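Local coordinates for bubble protein (Penicillium brevicompactum, PDB 1UOY) that may act as a toxin and may recognise a molecule, or part of one, with a negatively charged surface potential, at residues A[24-29]-A[35-40]. Sequence-based numbering, arbitrary orientation.
Sequences DRHFCG and VVECKG
V35 meets H26 through one methyl: CG1, anti to the backbone N (chi1 178°), lies 3.7 Å from H26 CB and reaches the imidazole obliquely. V35 CA also makes a CA-H...O contact with F27 O. That oxygen is shared, because V36 N donates to F27 O at 2.8 Å, with the donor tilted from the carbonyl plane. F27 N returns a bond to V36 O at 2.9 Å, in the carbonyl plane and nearly straight (170°), the two bonds marking F27 and V36 as an antiparallel hydrogen-bonded pair. On their shared face V36 CG2 sits 4.1 Å from F27 CB, while the phenyl ring leads away to W43, near-perpendicular to it, and R12, a cation-pi partner. The pairing defines a beta hairpin, strands 26-28 and 34-39; strand 42-48 completes a three-stranded antiparallel sheet, and disulfides C28-C54 and C38-C18 tie both hairpin strands to other parts. E37 turns to the V35 face. Its extended chain carries OE1 to H26 NE2, which donates a hydrogen bond of 2.8 Å; OE1 lies near the imidazole plane, but NE2 comes from above the carboxylate plane, the two planes being 38° apart. OE2 lies 3.5 Å from D24 CB and forms a long salt bridge with K39 NZ, which would probably offset part of the negative charge E37 presents to the D24 carboxylate. At C38 a water replaces direct backbone pairing: it accepts from C38 N and donates to R25 O at 2.7 Å, while the R25 guanidinium points elsewhere, its NH1 bonded to the carbonyls of G21 and N22.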
# COMPACT_ATOMS: atom_id res chain seq x y z
N ASP A 24 -4.60 10.01 3.64
CA ASP A 24 -5.36 8.98 2.98
C ASP A 24 -4.74 8.48 1.71
O ASP A 24 -5.43 7.93 0.87
CB ASP A 24 -6.80 9.44 2.76
CG ASP A 24 -6.93 10.66 1.87
OD1 ASP A 24 -5.98 11.05 1.15
OD2 ASP A 24 -8.05 11.24 1.86
N ARG A 25 -3.42 8.63 1.58
CA ARG A 25 -2.76 8.09 0.37
C ARG A 25 -3.01 6.59 0.27
O ARG A 25 -2.99 5.84 1.26
CB ARG A 25 -1.24 8.28 0.48
CG ARG A 25 -0.76 9.70 0.23
CD ARG A 25 0.75 9.69 0.38
NE ARG A 25 1.45 10.98 0.27
CZ ARG A 25 1.59 11.85 1.26
NH1 ARG A 25 0.99 11.69 2.44
NH2 ARG A 25 2.55 12.79 1.18
N HIS A 26 -3.17 6.15 -0.98
CA HIS A 26 -3.35 4.72 -1.26
C HIS A 26 -2.13 4.19 -1.97
O HIS A 26 -1.65 4.75 -2.95
CB HIS A 26 -4.57 4.55 -2.16
CG HIS A 26 -5.83 4.64 -1.40
ND1 HIS A 26 -7.06 4.43 -2.00
CD2 HIS A 26 -6.07 4.88 -0.10
CE1 HIS A 26 -8.00 4.54 -1.07
NE2 HIS A 26 -7.43 4.82 0.08
N PHE A 27 -1.61 3.10 -1.41
CA PHE A 27 -0.46 2.38 -1.96
C PHE A 27 -0.85 0.94 -2.26
O PHE A 27 -1.97 0.53 -1.95
CB PHE A 27 0.72 2.41 -0.96
CG PHE A 27 1.38 3.77 -0.87
CD1 PHE A 27 2.35 4.13 -1.78
CD2 PHE A 27 1.01 4.67 0.10
CE1 PHE A 27 2.97 5.40 -1.70
CE2 PHE A 27 1.61 5.94 0.19
CZ PHE A 27 2.59 6.31 -0.70
N CYS A 28 0.05 0.19 -2.89
CA CYS A 28 -0.19 -1.22 -3.15
C CYS A 28 0.51 -2.06 -2.12
O CYS A 28 1.60 -1.70 -1.67
CB CYS A 28 0.38 -1.60 -4.50
SG CYS A 28 -0.47 -0.82 -5.88
N GLY A 29 -0.11 -3.20 -1.73
CA GLY A 29 0.59 -4.13 -0.86
C GLY A 29 1.71 -4.80 -1.65
O GLY A 29 1.85 -4.64 -2.87
N VAL A 35 -5.03 -2.79 -2.20
CA VAL A 35 -4.75 -1.38 -2.02
C VAL A 35 -4.74 -1.13 -0.54
O VAL A 35 -5.68 -1.57 0.18
CB VAL A 35 -5.83 -0.54 -2.63
CG1 VAL A 35 -5.53 0.96 -2.38
CG2 VAL A 35 -5.89 -0.81 -4.14
N VAL A 36 -3.71 -0.44 -0.01
CA VAL A 36 -3.65 -0.16 1.44
C VAL A 36 -3.64 1.35 1.73
O VAL A 36 -3.16 2.16 0.91
CB VAL A 36 -2.39 -0.82 2.08
CG1 VAL A 36 -2.50 -2.38 1.98
CG2 VAL A 36 -1.09 -0.42 1.33
N GLU A 37 -4.09 1.69 2.94
CA GLU A 37 -4.18 3.08 3.39
C GLU A 37 -3.70 3.06 4.83
O GLU A 37 -3.95 2.10 5.55
CB GLU A 37 -5.66 3.56 3.31
CG GLU A 37 -5.81 5.05 3.69
CD GLU A 37 -7.24 5.50 3.63
OE1 GLU A 37 -8.03 4.98 2.82
OE2 GLU A 37 -7.59 6.40 4.40
N CYS A 38 -3.08 4.15 5.28
CA CYS A 38 -2.63 4.22 6.66
C CYS A 38 -3.79 4.55 7.58
O CYS A 38 -4.32 5.66 7.53
CB CYS A 38 -1.52 5.26 6.73
SG CYS A 38 -0.79 5.31 8.41
N LYS A 39 -4.19 3.57 8.37
CA LYS A 39 -5.30 3.74 9.31
C LYS A 39 -4.89 3.19 10.67
O LYS A 39 -4.42 2.07 10.79
CB LYS A 39 -6.54 2.97 8.82
CG LYS A 39 -7.04 3.48 7.45
CD LYS A 39 -8.24 2.63 7.01
CE LYS A 39 -9.03 3.35 5.97
NZ LYS A 39 -9.69 4.56 6.53
N GLY A 40 -5.07 4.01 11.69
CA GLY A 40 -4.72 3.53 13.03
C GLY A 40 -3.26 3.08 13.14
O GLY A 40 -2.95 2.14 13.89
O HOH W 1 -2.30 6.43 3.81